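Local coordinates for protein thioredoxin reductase (Streptococcus pyogenes, PDB 5UWY) that probably reduces oxidised thioredoxin at the expense of NADPH, passing electrons through bound FAD and a redox-active cysteine pair, at residues T105-T110 with A293-G298; E123-R128 with K203-N208. All blocks are in the same frame, centred on the assembly; numbering follows the deposited sequence.

From the N terminus, the chain lays down strands 5-10, 30-34 and 76-79 of the sheet before strand 105-108, whose segment 105-110 opens contact 1. It then passes through strand 112-114 into the turns of 123-128, the first half of contact 2. After 74 intervening residues, segment 203-208 on strand 200-207 returns to those turns and closes the smaller loop. The larger loop, of 182 residues, ends only when helix 285-304 comes back to strand 105-108. Contact 2 therefore lies within the span of contact 1. Their centres are about 36 Å apart, on opposite sides of the chain's centre: contact 1 ties together the FAD-binding core, contact 2 joins the 123-128 turns to the antiparallel sheet of strand 200-207.

Contact 1 of 2, residues T105-T110 with A293-G298; sequences TVIIAT and AIAGQG. With FAD (flavin-adenine dinucleotide), chain B.
Ile107 turns its CG2 anti to the backbone N and its CG1 anti to the carbonyl carbon (chi1 -48°), and with the chain extended beyond (chi2 -174°) both CG2 and CD1 come to the methyl of Ala295. CG2 of Ile107 lies 3.9 Å from CB of Ala295, and CD1 of Ile107 is 4.1 Å from the same CB, so two neighbouring methyls of Ile107 meet the one methyl of Ala295 from the same side. CD1 of Ile107 also comes within 4.4 Å of the N of Gly296. The contact is small and buried, with methyl-to-methyl packing at its centre; no hydrogen bond crosses between the two segments, and the CA of Ile107 lies 7.3 Å from the CA of Ala295.

Just past the strand, the chain reaches the cofactor. Thr110 has CG2 anti to its carbonyl carbon, which puts the methyl over the adenine of FAD, 3.7 Å from N7A, while CB of Thr110 is 3.7 Å from C8A of FAD. Its OG1 is tied by a hydrogen bond to Val242 O, fixing the rotation of the side chain.

Strand 105-108 is flanked in the parallel sheet by strands 5-10 and 271-273, a Rossmann-type arrangement. Ile107 also meets Ala19 of helix 14-25 and Val299 of helix 285-304, so both helices share this face of the sheet. Farther round helix 285-304, Ile294 packs on Leu282 of the second subunit.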
loop_
_atom_site.group_PDB
_atom_site.type_symbol
_atom_site.label_atom_id
_atom_site.label_comp_id
_atom_site.label_asym_id
_atom_site.label_seq_id
_atom_site.Cartn_x
_atom_site.Cartn_y
_atom_site.Cartn_z
ATOM N N THR A 105 -6.296 -9.799 19.261
ATOM C CA THR A 105 -5.194 -9.326 18.432
ATOM C C THR A 105 -4.929 -7.850 18.693
ATOM O O THR A 105 -5.857 -7.056 18.904
ATOM C CB THR A 105 -5.461 -9.526 16.928
ATOM O OG1 THR A 105 -6.554 -8.696 16.512
ATOM C CG2 THR A 105 -5.762 -10.983 16.603
ATOM N N VAL A 106 -3.647 -7.498 18.656
ATOM C CA VAL A 106 -3.177 -6.122 18.747
ATOM C C VAL A 106 -2.459 -5.788 17.445
ATOM O O VAL A 106 -1.593 -6.547 16.998
ATOM C CB VAL A 106 -2.240 -5.924 19.954
ATOM C CG1 VAL A 106 -1.259 -4.787 19.704
ATOM C CG2 VAL A 106 -3.044 -5.681 21.215
ATOM N N ILE A 107 -2.829 -4.668 16.831
ATOM C CA ILE A 107 -2.113 -4.138 15.675
ATOM C C ILE A 107 -1.469 -2.826 16.098
ATOM O O ILE A 107 -2.164 -1.883 16.493
ATOM C CB ILE A 107 -3.032 -3.939 14.462
ATOM C CG1 ILE A 107 -3.877 -5.190 14.216
ATOM C CG2 ILE A 107 -2.208 -3.630 13.224
ATOM C CD1 ILE A 107 -4.707 -5.116 12.953
ATOM N N ILE A 108 -0.145 -2.767 16.023
ATOM C CA ILE A 108 0.610 -1.597 16.457
ATOM C C ILE A 108 0.805 -0.676 15.259
ATOM O O ILE A 108 1.450 -1.048 14.273
ATOM C CB ILE A 108 1.955 -2.004 17.072
ATOM C CG1 ILE A 108 1.722 -3.118 18.095
ATOM C CG2 ILE A 108 2.632 -0.802 17.717
ATOM C CD1 ILE A 108 2.790 -3.232 19.135
ATOM N N ALA A 109 0.237 0.527 15.344
ATOM C CA ALA A 109 0.261 1.499 14.258
ATOM C C ALA A 109 0.590 2.879 14.805
ATOM O O ALA A 109 0.022 3.891 14.383
ATOM C CB ALA A 109 -1.069 1.518 13.509
ATOM N N THR A 110 1.515 2.933 15.762
ATOM C CA THR A 110 1.850 4.178 16.440
ATOM C C THR A 110 2.779 5.070 15.630
ATOM O O THR A 110 3.010 6.216 16.031
ATOM C CB THR A 110 2.483 3.878 17.801
ATOM O OG1 THR A 110 3.497 2.878 17.649
ATOM C CG2 THR A 110 1.430 3.374 18.774
ATOM N N ALA A 293 -3.804 -2.747 5.218
ATOM C CA ALA A 293 -4.664 -3.740 4.584
ATOM C C ALA A 293 -4.202 -5.153 4.913
ATOM O O ALA A 293 -5.020 -6.019 5.256
ATOM C CB ALA A 293 -4.695 -3.525 3.074
ATOM N N ILE A 294 -2.889 -5.397 4.840
ATOM C CA ILE A 294 -2.377 -6.741 5.098
ATOM C C ILE A 294 -2.688 -7.178 6.528
ATOM O O ILE A 294 -3.142 -8.306 6.758
ATOM C CB ILE A 294 -0.870 -6.806 4.791
ATOM C CG1 ILE A 294 -0.639 -6.600 3.291
ATOM C CG2 ILE A 294 -0.295 -8.137 5.247
ATOM C CD1 ILE A 294 0.818 -6.519 2.887
ATOM N N ALA A 295 -2.467 -6.301 7.511
ATOM C CA ALA A 295 -2.733 -6.710 8.891
ATOM C C ALA A 295 -4.227 -6.876 9.147
ATOM O O ALA A 295 -4.653 -7.860 9.770
ATOM C CB ALA A 295 -2.139 -5.704 9.871
ATOM N N GLY A 296 -5.034 -5.923 8.677
ATOM C CA GLY A 296 -6.470 -6.010 8.879
ATOM C C GLY A 296 -7.070 -7.274 8.296
ATOM O O GLY A 296 -7.967 -7.876 8.890
ATOM N N GLN A 297 -6.579 -7.703 7.131
ATOM C CA GLN A 297 -7.095 -8.945 6.570
ATOM C C GLN A 297 -6.467 -10.172 7.222
ATOM O O GLN A 297 -7.093 -11.238 7.257
ATOM C CB GLN A 297 -6.879 -8.969 5.055
ATOM C CG GLN A 297 -7.706 -10.019 4.331
ATOM C CD GLN A 297 -9.182 -9.935 4.673
ATOM O OE1 GLN A 297 -9.742 -8.846 4.805
ATOM N NE2 GLN A 297 -9.818 -11.091 4.819
ATOM N N GLY A 298 -5.249 -10.046 7.753
ATOM C CA GLY A 298 -4.616 -11.179 8.407
ATOM C C GLY A 298 -5.212 -11.500 9.763
ATOM O O GLY A 298 -5.122 -12.642 10.232
HETATM P PA FAD B . 1.493 7.868 12.088
HETATM O O1A FAD B . 0.437 8.468 11.233
HETATM O O2A FAD B . 2.688 8.767 12.421
HETATM O O5B FAD B . 0.900 7.362 13.437
HETATM C C5B FAD B . 0.967 8.170 14.629
HETATM C C4B FAD B . -0.288 7.982 15.434
HETATM O O4B FAD B . -0.002 7.142 16.578
HETATM C C3B FAD B . -0.900 9.277 15.979
HETATM O O3B FAD B . -2.305 9.325 15.752
HETATM C C2B FAD B . -0.547 9.228 17.468
HETATM O O2B FAD B . -1.523 9.913 18.247
HETATM C C1B FAD B . -0.589 7.722 17.717
HETATM N N9A FAD B . 0.132 7.271 18.907
HETATM C C8A FAD B . 1.487 7.223 19.104
HETATM N N7A FAD B . 1.846 6.765 20.282
HETATM C C5A FAD B . 0.638 6.489 20.900
HETATM C C6A FAD B . 0.323 5.975 22.175
HETATM N N6A FAD B . 1.239 5.636 23.083
HETATM N N1A FAD B . -0.986 5.822 22.480
HETATM C C2A FAD B . -1.905 6.159 21.572
HETATM N N3A FAD B . -1.726 6.650 20.345
HETATM C C4A FAD B . -0.424 6.792 20.071
HETATM N N1 FAD B . 3.157 11.368 3.628
HETATM C C2 FAD B . 2.984 11.274 2.277
HETATM O O2 FAD B . 2.483 10.272 1.753
HETATM N N3 FAD B . 3.371 12.325 1.463
HETATM C C4 FAD B . 3.944 13.508 1.880
HETATM O O4 FAD B . 4.247 14.372 1.058
HETATM C C4X FAD B . 4.129 13.597 3.316
HETATM N N5 FAD B . 4.667 14.682 3.798
HETATM C C5X FAD B . 4.847 14.768 5.167
HETATM C C6 FAD B . 5.420 15.924 5.694
HETATM C C7 FAD B . 5.622 16.065 7.061
HETATM C C7M FAD B . 6.245 17.330 7.591
HETATM C C8 FAD B . 5.242 15.026 7.928
HETATM C C8M FAD B . 5.446 15.148 9.415
HETATM C C9 FAD B . 4.668 13.870 7.406
HETATM C C9A FAD B . 4.468 13.733 6.037
HETATM N N10 FAD B . 3.904 12.567 5.472
HETATM C C10 FAD B . 3.707 12.473 4.111
HETATM C "C1'" FAD B . 3.449 11.458 6.330
HETATM C "C2'" FAD B . 4.412 10.277 6.386
HETATM O "O2'" FAD B . 4.177 9.376 5.303
HETATM C "C3'" FAD B . 4.200 9.524 7.700
HETATM O "O3'" FAD B . 5.325 8.678 7.899
HETATM C "C4'" FAD B . 2.924 8.678 7.797
HETATM O "O4'" FAD B . 1.796 9.531 7.996
HETATM C "C5'" FAD B . 2.995 7.661 8.918
HETATM O "O5'" FAD B . 1.764 6.908 8.966
HETATM P P FAD B . 1.502 5.840 10.101
HETATM O O1P FAD B . 2.381 4.613 9.850
HETATM O O2P FAD B . 0.063 5.514 10.270
HETATM O O3P FAD B . 2.057 6.550 11.412
#

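Contact 2 of 2, residues E123-R128 with K203-N208; sequences EYYTSR and KEIQGN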
loop_
_atom_site.group_PDB
_atom_site.type_symbol
_atom_site.label_atom_id
_atom_site.label_comp_id
_atom_site.label_asym_id
_atom_site.label_seq_id
_atom_site.Cartn_x
_atom_site.Cartn_y
_atom_site.Cartn_z
ATOM N N GLU A 123 9.305 25.178 13.827
ATOM C CA GLU A 123 7.923 24.807 14.110
ATOM C C GLU A 123 6.966 25.605 13.246
ATOM O O GLU A 123 6.041 25.047 12.641
ATOM C CB GLU A 123 7.610 25.018 15.597
ATOM C CG GLU A 123 6.274 24.439 16.088
ATOM C CD GLU A 123 5.070 25.308 15.762
ATOM O OE1 GLU A 123 3.930 24.819 15.900
ATOM O OE2 GLU A 123 5.262 26.491 15.408
ATOM N N TYR A 124 7.197 26.911 13.161
ATOM C CA TYR A 124 6.240 27.797 12.518
ATOM C C TYR A 124 6.059 27.458 11.042
ATOM O O TYR A 124 4.931 27.258 10.575
ATOM C CB TYR A 124 6.693 29.241 12.696
ATOM C CG TYR A 124 5.612 30.252 12.440
ATOM C CD1 TYR A 124 4.622 30.493 13.383
ATOM C CD2 TYR A 124 5.581 30.963 11.255
ATOM C CE1 TYR A 124 3.629 31.420 13.147
ATOM C CE2 TYR A 124 4.598 31.889 11.010
ATOM C CZ TYR A 124 3.627 32.111 11.957
ATOM O OH TYR A 124 2.656 33.035 11.696
ATOM N N TYR A 125 7.157 27.365 10.294
ATOM C CA TYR A 125 7.092 27.156 8.854
ATOM C C TYR A 125 7.169 25.682 8.461
ATOM O O TYR A 125 7.492 25.375 7.307
ATOM C CB TYR A 125 8.200 27.951 8.163
ATOM C CG TYR A 125 8.043 29.447 8.311
ATOM C CD1 TYR A 125 7.222 30.166 7.454
ATOM C CD2 TYR A 125 8.705 30.138 9.319
ATOM C CE1 TYR A 125 7.068 31.535 7.591
ATOM C CE2 TYR A 125 8.560 31.504 9.463
ATOM C CZ TYR A 125 7.740 32.197 8.597
ATOM O OH TYR A 125 7.592 33.559 8.737
ATOM N N THR A 126 6.873 24.771 9.386
ATOM C CA THR A 126 6.877 23.349 9.069
ATOM C C THR A 126 5.834 23.050 8.000
ATOM O O THR A 126 4.679 23.474 8.107
ATOM C CB THR A 126 6.607 22.526 10.330
ATOM O OG1 THR A 126 7.800 22.456 11.124
ATOM C CG2 THR A 126 6.167 21.115 9.971
ATOM N N SER A 127 6.255 22.329 6.957
ATOM C CA SER A 127 5.440 22.025 5.779
ATOM C C SER A 127 4.992 23.288 5.047
ATOM O O SER A 127 3.992 23.273 4.322
ATOM C CB SER A 127 4.231 21.155 6.139
ATOM O OG SER A 127 3.070 21.943 6.318
ATOM N N ARG A 128 5.720 24.390 5.229
ATOM C CA ARG A 128 5.509 25.625 4.483
ATOM C C ARG A 128 6.840 26.200 4.020
ATOM O O ARG A 128 6.967 27.409 3.820
ATOM C CB ARG A 128 4.752 26.660 5.314
ATOM C CG ARG A 128 3.413 26.190 5.846
ATOM C CD ARG A 128 2.957 27.067 6.996
ATOM N NE ARG A 128 1.521 26.961 7.239
ATOM C CZ ARG A 128 0.608 27.723 6.642
ATOM N NH1 ARG A 128 0.986 28.641 5.764
ATOM N NH2 ARG A 128 -0.679 27.565 6.921
ATOM N N LYS A 203 20.557 29.147 12.787
ATOM C CA LYS A 203 20.165 29.951 13.937
ATOM C C LYS A 203 18.659 30.180 13.975
ATOM O O LYS A 203 18.020 29.917 15.001
ATOM C CB LYS A 203 20.907 31.293 13.939
ATOM N N GLU A 204 18.069 30.657 12.878
ATOM C CA GLU A 204 16.628 30.887 12.916
ATOM C C GLU A 204 16.056 30.901 11.507
ATOM O O GLU A 204 16.696 31.391 10.581
ATOM C CB GLU A 204 16.294 32.201 13.634
ATOM N N ILE A 205 14.841 30.380 11.356
ATOM C CA ILE A 205 14.164 30.324 10.065
ATOM C C ILE A 205 13.147 31.455 9.995
ATOM O O ILE A 205 12.349 31.642 10.922
ATOM C CB ILE A 205 13.492 28.960 9.843
ATOM C CG1 ILE A 205 14.516 27.835 9.996
ATOM C CG2 ILE A 205 12.853 28.902 8.470
ATOM C CD1 ILE A 205 13.929 26.451 9.829
ATOM N N GLN A 206 13.171 32.203 8.892
ATOM C CA GLN A 206 12.351 33.393 8.721
ATOM C C GLN A 206 11.639 33.368 7.376
ATOM O O GLN A 206 12.167 32.863 6.379
ATOM C CB GLN A 206 13.194 34.669 8.825
ATOM C CG GLN A 206 13.528 35.079 10.245
ATOM C CD GLN A 206 14.905 35.699 10.362
ATOM O OE1 GLN A 206 15.479 36.161 9.376
ATOM N NE2 GLN A 206 15.443 35.713 11.574
ATOM N N GLY A 207 10.446 33.935 7.358
ATOM C CA GLY A 207 9.655 34.024 6.147
ATOM C C GLY A 207 8.619 35.118 6.262
ATOM O O GLY A 207 8.778 36.074 7.033
ATOM N N ASN A 208 7.543 34.981 5.492
ATOM C CA ASN A 208 6.481 35.978 5.418
ATOM C C ASN A 208 5.155 35.413 5.917
ATOM O O ASN A 208 4.092 35.766 5.406
ATOM C CB ASN A 208 6.346 36.503 3.989
ATOM C CG ASN A 208 5.895 35.427 3.014
ATOM O OD1 ASN A 208 6.718 34.760 2.393
ATOM N ND2 ASN A 208 4.585 35.280 2.852
#
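Tyr125 stands where a type I turn from Glu123 to Thr126 overlaps a type II turn from Tyr125 to Arg128, and faces the end of strand 200-207 with its CA 7.8 Å from that of Gly207. The second turn is closed by Arg128 N on Tyr125 O at 2.9 Å; the corresponding bond of the first is weak.

The Tyr125 ring does nearly all the touching. With CG anti to the carbonyl carbon (chi1 -65°), it reaches across to the strand and lays its phenol end obliquely against the backbone of Gly207: CZ of Tyr125 is 3.4 Å from the N of Gly207 and 3.6 Å from its CA. Having no side chain, Gly207 lets the ring sit directly on the main chain. The hydroxyl goes on past the strand end and is hydrogen-bonded to the backbone N of Asp209, which anchors the far end of the ring. Nearer the CG end of the ring, CD2 of Tyr125 meets CG2 of Ile205 more loosely, at 4.4 Å. Tyr124 brings its edge over the rim of one face of Tyr125, with CD2 of Tyr124 3.5 Å above that ring plane.

Strand 200-207 is an outer strand of a three-stranded antiparallel sheet, paired with strand 212-219; a classic beta bulge, with Lys203 and Glu204 both facing Leu216, begins the segment. Tyr125 and Ile205 both pack on Val212 of strand 212-219 and on Val130, so this apolar cluster joins the antiparallel sheet to strand 130-131, an outermost strand of the parallel sheet that also holds strand 145-149.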